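Local structure of phosphatidylinositol-specific phospholipase C (Listeria monocytogenes, 2PLC) at residues A[23-28]-A[62-67]; A[29-34]-A[77-82]; A[43-48]-A[256-261]; A[49-54]-A[86-91]. The protein belongs to the phosphatidylinositol-specific phospholipase C family, whose X domain is built on a TIM-barrel type of fold. All blocks are in the same frame, centred on the assembly; numbering follows the deposited sequence.

Interaction 1 (A[23-28]-A[62-67])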
# COMPACT_ATOMS: atom_id res chain seq x y z
N GLY A 23 -3.85 -4.52 1.12
CA GLY A 23 -3.34 -3.18 1.37
C GLY A 23 -4.47 -2.25 1.75
O GLY A 23 -5.64 -2.61 1.60
N THR A 24 -4.14 -1.07 2.24
CA THR A 24 -5.14 -0.09 2.63
C THR A 24 -4.96 1.22 1.85
O THR A 24 -3.83 1.65 1.58
CB THR A 24 -5.08 0.23 4.13
OG1 THR A 24 -3.72 0.50 4.49
CG2 THR A 24 -5.62 -0.92 4.95
N HIS A 25 -6.08 1.83 1.48
CA HIS A 25 -6.07 3.10 0.76
C HIS A 25 -6.15 4.19 1.82
O HIS A 25 -6.95 4.09 2.75
CB HIS A 25 -7.27 3.18 -0.19
CG HIS A 25 -7.55 4.55 -0.71
ND1 HIS A 25 -8.72 5.23 -0.42
CD2 HIS A 25 -6.82 5.38 -1.49
CE1 HIS A 25 -8.69 6.41 -1.00
NE2 HIS A 25 -7.55 6.53 -1.66
N ASP A 26 -5.31 5.21 1.69
CA ASP A 26 -5.26 6.33 2.63
C ASP A 26 -5.21 5.80 4.07
O ASP A 26 -6.04 6.12 4.93
CB ASP A 26 -6.48 7.24 2.43
CG ASP A 26 -6.19 8.68 2.76
OD1 ASP A 26 -5.13 9.00 3.35
OD2 ASP A 26 -7.05 9.51 2.41
N THR A 27 -4.21 4.96 4.29
CA THR A 27 -3.93 4.29 5.54
C THR A 27 -4.18 5.06 6.84
O THR A 27 -4.78 4.51 7.77
CB THR A 27 -2.47 3.80 5.53
OG1 THR A 27 -2.25 3.01 4.36
CG2 THR A 27 -2.16 2.99 6.79
N MET A 28 -3.72 6.31 6.89
CA MET A 28 -3.84 7.14 8.10
C MET A 28 -5.15 7.86 8.36
O MET A 28 -5.30 8.50 9.39
CB MET A 28 -2.71 8.17 8.13
CG MET A 28 -1.31 7.58 8.08
SD MET A 28 -1.09 6.24 9.26
CE MET A 28 -0.80 7.15 10.80
N ASP A 62 -0.54 3.29 2.32
CA ASP A 62 -0.61 4.48 1.48
C ASP A 62 -0.53 5.70 2.41
O ASP A 62 -1.50 6.06 3.07
CB ASP A 62 -1.95 4.41 0.74
CG ASP A 62 -2.23 5.61 -0.12
OD1 ASP A 62 -1.36 6.50 -0.25
OD2 ASP A 62 -3.35 5.65 -0.67
N ILE A 63 0.65 6.32 2.44
CA ILE A 63 0.91 7.47 3.31
C ILE A 63 1.01 8.78 2.54
O ILE A 63 1.81 8.91 1.62
CB ILE A 63 2.22 7.24 4.11
CG1 ILE A 63 2.18 5.88 4.81
CG2 ILE A 63 2.43 8.36 5.13
CD1 ILE A 63 1.09 5.73 5.84
N ARG A 64 0.20 9.76 2.94
CA ARG A 64 0.19 11.07 2.29
C ARG A 64 0.73 12.10 3.27
O ARG A 64 0.23 12.22 4.39
CB ARG A 64 -1.24 11.45 1.90
CG ARG A 64 -2.13 10.31 1.44
CD ARG A 64 -1.82 9.86 0.04
NE ARG A 64 -2.76 8.85 -0.44
CZ ARG A 64 -3.88 9.11 -1.11
NH1 ARG A 64 -4.21 10.36 -1.39
NH2 ARG A 64 -4.65 8.11 -1.53
N ALA A 65 1.73 12.87 2.84
CA ALA A 65 2.35 13.88 3.71
C ALA A 65 2.66 15.20 3.00
O ALA A 65 2.62 15.28 1.78
CB ALA A 65 3.62 13.31 4.33
N LYS A 66 2.96 16.23 3.80
CA LYS A 66 3.32 17.55 3.29
C LYS A 66 4.73 17.88 3.78
O LYS A 66 5.23 17.23 4.69
CB LYS A 66 2.31 18.60 3.74
CG LYS A 66 0.99 18.48 3.02
CD LYS A 66 0.08 19.67 3.29
CE LYS A 66 -1.21 19.55 2.51
NZ LYS A 66 -2.17 20.62 2.88
N ASP A 67 5.38 18.89 3.18
CA ASP A 67 6.75 19.24 3.56
C ASP A 67 7.02 19.63 5.02
O ASP A 67 8.17 19.78 5.42
CB ASP A 67 7.39 20.25 2.57
CG ASP A 67 6.67 21.59 2.51
OD1 ASP A 67 5.76 21.85 3.33
OD2 ASP A 67 7.03 22.40 1.63
O HOH W 1 -7.24 8.82 -3.32
O HOH W 2 -2.72 8.13 4.76
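Asp62 reaches from strand 60-65 into the turn that follows strand 20-24, where its CB meets Thr24 while CG and OD2 come up to Asp26 and His25. Asp62 CB lies 3.4 Å from Thr24 O. The carboxylate then swings to the side opposite the backbone N (chi1 177°), which brings CG close to the amide of Asp26. At the tip, Asp62 OD2 accepts from Asp26 N in a nearly straight bond of 3.1 Å, with the donor well above the carboxylate plane. Asp62 OD2 also takes a bond from Arg64 NH2 at 2.9 Å, close to the guanidinium plane. Asp62 OD1 receives Arg64 NE at 2.7 Å, so that the arginine, two residues on along the strand, grips the carboxylate side-on in a two-pronged salt bridge. These bonds fix the carboxylate's rotation.

The imidazole of His25 runs alongside Asp62, with His25 CD2 3.6 Å from Asp62 OD2. A water bonded to both His25 NE2 and Arg64 NH2 bridges the two side chains, while ND1 of the histidine is bonded to Asp258. Behind the carboxylate the backbone of Asp62 is held too, Asp62 N donating almost linearly to Thr27 OG1 at 2.7 Å. A second water links Asp62 O, Asp26 OD1 and Met28 N. Apolar packing finishes the contact, where Met28 CG touches Ile63 CD1 at 3.8 Å.

The turn thus extends the join between strands 20-24 and 60-65, where Thr24 is already backbone-bonded to Tyr60, while Met28 continues into the apolar layer formed by helices 50-55 and 82-95 and by Ile71 of strand 70-73.

Interaction 2 (A[29-34]-A[77-82])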
# COMPACT_ATOMS: atom_id res chain seq x y z
N SER A 29 -6.09 7.79 7.42
CA SER A 29 -7.36 8.47 7.59
C SER A 29 -8.37 7.73 8.48
O SER A 29 -9.42 7.28 8.01
CB SER A 29 -7.98 8.80 6.24
OG SER A 29 -9.09 9.67 6.41
N TYR A 30 -8.00 7.56 9.74
CA TYR A 30 -8.86 6.91 10.73
C TYR A 30 -8.93 7.82 11.95
O TYR A 30 -9.55 7.49 12.96
CB TYR A 30 -8.33 5.53 11.13
CG TYR A 30 -6.91 5.53 11.64
CD1 TYR A 30 -6.63 5.79 12.99
CD2 TYR A 30 -5.84 5.29 10.78
CE1 TYR A 30 -5.32 5.79 13.46
CE2 TYR A 30 -4.53 5.29 11.23
CZ TYR A 30 -4.27 5.54 12.57
OH TYR A 30 -2.97 5.51 13.02
N ASN A 31 -8.28 8.97 11.84
CA ASN A 31 -8.25 9.96 12.89
C ASN A 31 -7.79 11.26 12.25
O ASN A 31 -7.21 11.24 11.16
CB ASN A 31 -7.28 9.53 14.00
CG ASN A 31 -7.44 10.35 15.27
OD1 ASN A 31 -8.53 10.82 15.59
ND2 ASN A 31 -6.34 10.52 16.00
N GLY A 32 -8.04 12.38 12.92
CA GLY A 32 -7.65 13.67 12.38
C GLY A 32 -8.12 14.84 13.23
O GLY A 32 -8.66 14.64 14.32
N ASP A 33 -7.92 16.05 12.73
CA ASP A 33 -8.31 17.25 13.45
C ASP A 33 -9.81 17.53 13.42
O ASP A 33 -10.60 16.70 12.97
CB ASP A 33 -7.51 18.47 12.95
CG ASP A 33 -7.78 18.82 11.49
OD1 ASP A 33 -8.77 18.36 10.90
OD2 ASP A 33 -6.97 19.60 10.93
N ILE A 34 -10.20 18.71 13.90
CA ILE A 34 -11.61 19.08 13.93
C ILE A 34 -12.26 19.03 12.54
O ILE A 34 -13.43 18.67 12.42
CB ILE A 34 -11.79 20.48 14.59
CG1 ILE A 34 -13.27 20.77 14.84
CG2 ILE A 34 -11.16 21.56 13.72
CD1 ILE A 34 -13.94 19.77 15.80
N PHE A 77 -5.52 17.79 8.48
CA PHE A 77 -4.42 17.22 9.24
C PHE A 77 -4.94 15.93 9.88
O PHE A 77 -6.02 15.93 10.48
CB PHE A 77 -3.98 18.20 10.32
CG PHE A 77 -2.92 17.67 11.25
CD1 PHE A 77 -1.84 16.94 10.76
CD2 PHE A 77 -3.00 17.91 12.62
CE1 PHE A 77 -0.86 16.45 11.62
CE2 PHE A 77 -2.02 17.42 13.49
CZ PHE A 77 -0.95 16.69 12.98
N LEU A 78 -4.18 14.84 9.76
CA LEU A 78 -4.60 13.56 10.30
C LEU A 78 -4.04 13.19 11.67
O LEU A 78 -4.03 12.02 12.04
CB LEU A 78 -4.33 12.44 9.29
CG LEU A 78 -5.06 12.55 7.94
CD1 LEU A 78 -4.73 11.35 7.08
CD2 LEU A 78 -6.56 12.65 8.15
N ASN A 79 -3.59 14.18 12.44
CA ASN A 79 -3.04 13.93 13.78
C ASN A 79 -1.95 12.85 13.81
O ASN A 79 -1.97 11.95 14.66
CB ASN A 79 -4.15 13.59 14.78
CG ASN A 79 -4.94 14.80 15.21
OD1 ASN A 79 -4.89 15.86 14.57
ND2 ASN A 79 -5.68 14.67 16.31
N ALA A 80 -1.03 12.94 12.86
CA ALA A 80 0.08 12.00 12.76
C ALA A 80 1.23 12.67 12.03
O ALA A 80 1.03 13.62 11.29
CB ALA A 80 -0.37 10.74 12.02
N SER A 81 2.44 12.19 12.28
CA SER A 81 3.63 12.73 11.64
C SER A 81 4.35 11.59 10.93
O SER A 81 4.14 10.42 11.24
CB SER A 81 4.56 13.37 12.68
OG SER A 81 4.90 12.44 13.70
N LEU A 82 5.19 11.94 9.96
CA LEU A 82 5.92 10.92 9.23
C LEU A 82 6.87 10.17 10.16
O LEU A 82 7.02 8.96 10.04
CB LEU A 82 6.68 11.55 8.05
CG LEU A 82 7.25 10.57 7.03
CD1 LEU A 82 6.17 9.59 6.58
CD2 LEU A 82 7.83 11.32 5.86
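Asp33 N donates to Phe77 O at 2.9 Å (N-H...O angle 155°), the principal polar link between the loop 29-34 and strand 76-78. A weak return bond runs from Phe77 N to Asp33 OD2, 3.4 Å long. The carboxylate is placed for it by a chi1 of 64°, which sets CG between the backbone N and the carbonyl carbon and folds the group back over the Phe77 backbone. Asp33 OD2 also lies 3.4 Å from Phe77 CB. The other oxygen, OD1, faces the opening turn of helix 34-38 and caps it by accepting from Trp36 N.

Next to this pair the two backbones come very close, with Gly32 CA only 3.7 Å from Leu78 CA and 3.4 Å from Phe77 O.

Further out, the two methyls of Leu78 are divided between partners: Leu78 CD2 sits 3.4 Å from Asn31 O, and CD1 packs on Ser29. The amide of Asn79 lies flat over the Gly32-Asp33 peptide, Asn79 CG 3.7 Å from Gly32 C, and stands nearly perpendicular to the amide of Asn31.

With one sound backbone bond, one weak bond to a side-chain oxygen and otherwise van der Waals contact, the loop is held by close backbone fit, while a single carboxylate serves both the strand and the start of a helix.

Interaction 3 (A[43-48]-A[256-261])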
# COMPACT_ATOMS: atom_id res chain seq x y z
N ALA A 43 -14.19 11.92 4.37
CA ALA A 43 -12.76 11.82 4.60
C ALA A 43 -12.25 10.48 5.14
O ALA A 43 -11.17 10.04 4.78
CB ALA A 43 -12.30 12.96 5.50
N GLN A 44 -13.02 9.85 6.02
CA GLN A 44 -12.59 8.59 6.62
C GLN A 44 -12.50 7.39 5.66
O GLN A 44 -13.39 7.17 4.84
CB GLN A 44 -13.50 8.24 7.80
CG GLN A 44 -13.03 7.06 8.61
CD GLN A 44 -14.05 6.62 9.64
OE1 GLN A 44 -15.25 6.82 9.45
NE2 GLN A 44 -13.58 6.01 10.72
N THR A 45 -11.43 6.61 5.79
CA THR A 45 -11.24 5.42 4.95
C THR A 45 -10.88 4.17 5.76
O THR A 45 -10.91 3.06 5.22
CB THR A 45 -10.14 5.63 3.92
OG1 THR A 45 -8.92 5.96 4.61
CG2 THR A 45 -10.50 6.75 2.96
N GLN A 46 -10.54 4.36 7.03
CA GLN A 46 -10.16 3.24 7.90
C GLN A 46 -10.70 3.39 9.33
O GLN A 46 -11.10 4.47 9.75
CB GLN A 46 -8.63 3.13 7.98
CG GLN A 46 -7.89 3.09 6.64
CD GLN A 46 -8.20 1.85 5.83
OE1 GLN A 46 -8.54 0.81 6.38
NE2 GLN A 46 -8.09 1.96 4.50
N THR A 47 -10.71 2.28 10.06
CA THR A 47 -11.15 2.28 11.46
C THR A 47 -10.00 1.79 12.33
O THR A 47 -9.90 2.16 13.50
CB THR A 47 -12.39 1.39 11.69
OG1 THR A 47 -12.12 0.06 11.25
CG2 THR A 47 -13.59 1.95 10.97
N MET A 48 -9.14 0.95 11.76
CA MET A 48 -7.98 0.41 12.46
C MET A 48 -6.81 1.37 12.38
O MET A 48 -6.63 2.05 11.37
CB MET A 48 -7.54 -0.94 11.86
CG MET A 48 -8.45 -2.12 12.20
SD MET A 48 -7.86 -3.68 11.48
CE MET A 48 -8.08 -3.34 9.71
N ILE A 256 -5.94 -3.13 -2.77
CA ILE A 256 -6.00 -1.95 -1.92
C ILE A 256 -7.43 -1.54 -1.54
O ILE A 256 -8.20 -1.10 -2.39
CB ILE A 256 -5.25 -0.80 -2.63
CG1 ILE A 256 -3.92 -1.33 -3.19
CG2 ILE A 256 -4.95 0.32 -1.66
CD1 ILE A 256 -3.20 -0.38 -4.08
N MET A 257 -7.73 -1.61 -0.24
CA MET A 257 -9.08 -1.34 0.25
C MET A 257 -9.30 -0.25 1.30
O MET A 257 -8.37 0.21 1.98
CB MET A 257 -9.64 -2.64 0.85
CG MET A 257 -9.48 -3.87 -0.01
SD MET A 257 -9.69 -5.39 0.92
CE MET A 257 -8.03 -5.60 1.59
N ASP A 258 -10.56 0.14 1.41
CA ASP A 258 -11.05 1.09 2.40
C ASP A 258 -11.83 0.16 3.33
O ASP A 258 -12.44 -0.81 2.86
CB ASP A 258 -12.06 2.07 1.81
CG ASP A 258 -11.42 3.19 1.04
OD1 ASP A 258 -10.24 3.51 1.29
OD2 ASP A 258 -12.12 3.78 0.19
N PHE A 259 -11.76 0.42 4.63
CA PHE A 259 -12.47 -0.36 5.64
C PHE A 259 -12.40 -1.89 5.49
O PHE A 259 -13.43 -2.57 5.48
CB PHE A 259 -13.95 0.07 5.70
CG PHE A 259 -14.15 1.52 6.03
CD1 PHE A 259 -14.04 1.96 7.34
CD2 PHE A 259 -14.48 2.43 5.04
CE1 PHE A 259 -14.27 3.29 7.67
CE2 PHE A 259 -14.70 3.76 5.35
CZ PHE A 259 -14.60 4.20 6.67
N PRO A 260 -11.19 -2.46 5.36
CA PRO A 260 -11.14 -3.91 5.21
C PRO A 260 -11.42 -4.63 6.52
O PRO A 260 -11.01 -4.17 7.59
CB PRO A 260 -9.69 -4.14 4.78
CG PRO A 260 -8.96 -3.05 5.50
CD PRO A 260 -9.85 -1.86 5.26
N GLU A 261 -12.15 -5.74 6.44
CA GLU A 261 -12.46 -6.54 7.62
C GLU A 261 -11.38 -7.60 7.81
O GLU A 261 -10.73 -8.02 6.85
CB GLU A 261 -13.82 -7.20 7.47
CG GLU A 261 -14.95 -6.20 7.45
CD GLU A 261 -16.30 -6.86 7.48
OE1 GLU A 261 -16.71 -7.43 6.43
OE2 GLU A 261 -16.95 -6.83 8.54
O HOH W 3 -11.29 -1.86 8.97
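At the C-terminal end of strand 253-257, one of the parallel strands of the TIM-barrel-type fold, Gln46 and its neighbours in the loop between helices 40-43 and 50-55 close over the strand-to-helix turn carrying Phe259. The backbones meet through Phe259 N, which donates to Thr45 O at 2.8 Å. That carbonyl has a second contact with the same residue: the phenyl ring of Phe259 lies against it, with Thr45 O 3.6 Å above the ring plane and over its centre. Such a fold-back follows from the left-handed backbone of Phe259 (phi 45°, psi 52°) together with CG placed beside the backbone N.

Around the rim of the ring, Thr47 CG2 comes in near the ring plane, 3.6 Å from Phe259 CE1, and the Gln44 amide stands at the edge, turned 79° from the ring. Arg227 of helix 226-246 adds a cation-pi contact with this phenyl group.

Gln46 uses both ends of its amide across the contact. Gln46 NE2 donates to a lone pair of Met257 O at 3.1 Å, in the plane of both groups, and also bonds His25 O, joining the loop to two neighbouring strand ends. Gln46 OE1 rests 3.2 Å from Pro260 CD, the two side chains crossing at about a right angle. Beyond it, Met48 bends at its thioether and brings CE toward the proline. One water completes the link, donating to Pro260 O at 2.7 Å while hydrogen-bonded to Thr47 OG1.

Interaction 4 (A[49-54]-A[86-91])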
# COMPACT_ATOMS: atom_id res chain seq x y z
N SER A 49 -6.03 1.46 13.46
CA SER A 49 -4.86 2.32 13.47
C SER A 49 -3.79 1.63 12.63
O SER A 49 -3.92 0.45 12.30
CB SER A 49 -4.35 2.55 14.90
OG SER A 49 -3.84 1.36 15.46
N LEU A 50 -2.73 2.37 12.30
CA LEU A 50 -1.64 1.83 11.48
C LEU A 50 -1.12 0.52 12.04
O LEU A 50 -1.04 -0.48 11.34
CB LEU A 50 -0.49 2.84 11.40
CG LEU A 50 0.80 2.42 10.68
CD1 LEU A 50 0.52 1.91 9.28
CD2 LEU A 50 1.73 3.61 10.62
N TYR A 51 -0.85 0.52 13.34
CA TYR A 51 -0.32 -0.67 13.98
C TYR A 51 -1.28 -1.85 13.95
O TYR A 51 -0.85 -3.00 13.79
CB TYR A 51 0.09 -0.34 15.42
CG TYR A 51 0.86 -1.47 16.03
CD1 TYR A 51 2.16 -1.76 15.61
CD2 TYR A 51 0.25 -2.32 16.96
CE1 TYR A 51 2.84 -2.88 16.09
CE2 TYR A 51 0.92 -3.45 17.44
CZ TYR A 51 2.22 -3.73 17.00
OH TYR A 51 2.87 -4.87 17.47
N GLN A 52 -2.57 -1.58 14.10
CA GLN A 52 -3.56 -2.65 14.07
C GLN A 52 -3.65 -3.28 12.69
O GLN A 52 -3.84 -4.49 12.56
CB GLN A 52 -4.94 -2.12 14.47
CG GLN A 52 -4.99 -1.54 15.85
CD GLN A 52 -6.40 -1.19 16.26
OE1 GLN A 52 -6.88 -1.63 17.30
NE2 GLN A 52 -7.08 -0.40 15.43
N GLN A 53 -3.52 -2.45 11.66
CA GLN A 53 -3.57 -2.90 10.27
C GLN A 53 -2.42 -3.85 9.96
O GLN A 53 -2.61 -4.87 9.31
CB GLN A 53 -3.52 -1.71 9.32
CG GLN A 53 -4.74 -0.80 9.37
CD GLN A 53 -4.60 0.39 8.45
OE1 GLN A 53 -4.03 0.28 7.36
NE2 GLN A 53 -5.11 1.55 8.88
N LEU A 54 -1.23 -3.51 10.45
CA LEU A 54 -0.06 -4.35 10.23
C LEU A 54 -0.25 -5.71 10.90
O LEU A 54 -0.02 -6.74 10.28
CB LEU A 54 1.21 -3.66 10.75
CG LEU A 54 1.58 -2.35 10.05
CD1 LEU A 54 2.88 -1.79 10.63
CD2 LEU A 54 1.73 -2.58 8.55
N LEU A 86 6.99 6.19 10.58
CA LEU A 86 8.24 5.44 10.41
C LEU A 86 8.62 4.66 11.65
O LEU A 86 9.08 3.52 11.54
CB LEU A 86 9.39 6.37 10.00
CG LEU A 86 9.24 6.98 8.61
CD1 LEU A 86 10.45 7.84 8.28
CD2 LEU A 86 9.06 5.87 7.58
N GLU A 87 8.40 5.23 12.83
CA GLU A 87 8.74 4.53 14.07
C GLU A 87 7.83 3.33 14.28
O GLU A 87 8.26 2.28 14.76
CB GLU A 87 8.67 5.45 15.28
CG GLU A 87 8.80 4.68 16.59
CD GLU A 87 9.20 5.54 17.74
OE1 GLU A 87 8.31 6.19 18.33
OE2 GLU A 87 10.40 5.55 18.07
N THR A 88 6.56 3.49 13.90
CA THR A 88 5.60 2.41 14.03
C THR A 88 5.96 1.27 13.09
O THR A 88 6.04 0.12 13.51
CB THR A 88 4.17 2.90 13.73
OG1 THR A 88 3.81 3.94 14.65
CG2 THR A 88 3.17 1.75 13.85
N ILE A 89 6.19 1.60 11.81
CA ILE A 89 6.54 0.59 10.80
C ILE A 89 7.80 -0.15 11.22
O ILE A 89 7.87 -1.38 11.18
CB ILE A 89 6.85 1.24 9.44
CG1 ILE A 89 5.73 2.17 9.00
CG2 ILE A 89 7.07 0.15 8.40
CD1 ILE A 89 4.38 1.54 9.00
N THR A 90 8.81 0.63 11.61
CA THR A 90 10.10 0.12 12.04
C THR A 90 10.00 -0.79 13.26
O THR A 90 10.65 -1.83 13.31
CB THR A 90 11.04 1.29 12.29
OG1 THR A 90 11.41 1.85 11.02
CG2 THR A 90 12.28 0.85 13.01
N GLN A 91 9.18 -0.42 14.24
CA GLN A 91 9.00 -1.25 15.43
C GLN A 91 8.35 -2.58 15.07
O GLN A 91 8.67 -3.61 15.66
CB GLN A 91 8.17 -0.52 16.48
CG GLN A 91 8.93 0.56 17.24
CD GLN A 91 10.16 0.02 17.95
OE1 GLN A 91 10.06 -0.75 18.91
NE2 GLN A 91 11.34 0.41 17.47
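Leu50 and Ile89 cross at about a right angle where helix 50-55 faces helix 82-95, and the fork of the leucine receives the end of the isoleucine. Ile89 CD1 lies 3.7 Å from Leu50 CD2 and 3.9 Å from Leu50 CD1, so both methyls of the fork touch it. One turn further along helix 50-55, Leu54 CD1 approaches Ile89 CD1 at 4.0 Å, again with the side chains nearly perpendicular. The delta carbon of Ile89 thereby contacts two leucines: chi1 of -52° sets CG1 beside the backbone N, and chi2 turns CD1 toward them.

Thr88 meets the other helix by its methyl. The Thr88 and Leu50 side chains run past each other in opposite directions, and Thr88 CG2 lies at the edge of the Tyr51 ring, near its plane, 4.0 Å from Tyr51 CB. The hydroxyl of Thr88 instead bonds Gly84 O within its own helix, and Tyr51 OH bonds Lys95 NZ.

The segment axes run roughly parallel, 26° apart and 10.2 Å from each other at closest approach. Side chains of Leu54 and Ile89 also touch Ile101 of strand 101-107. With no hydrogen bond between the two segments, their association here rests on the fit of methyl groups, and the polar atoms at the margin have partners of their own.

In the fold
Interactions 1, 3 and 4 are largely buried, whereas interaction 2 lies farther out, its centre about 18 Å from the centre of the chain, and is partly buried. Interactions 1 and 3 both reach one sheet, through the neighbouring strands 20-24 and 253-257; both are polar, interaction 1 with charged groups and interaction 3 with amides, carbonyls and a ring. Interaction 4 is apolar, lying between helices. Gln53 of its first segment nevertheless bonds Thr24 and Thr27 of interaction 1 and Met48 of interaction 3. Interaction 2, chiefly backbone fit, joins interaction 3 through Ser29, bonded to Ala43 and Thr45, and interaction 1 through Leu78, packed against Met28.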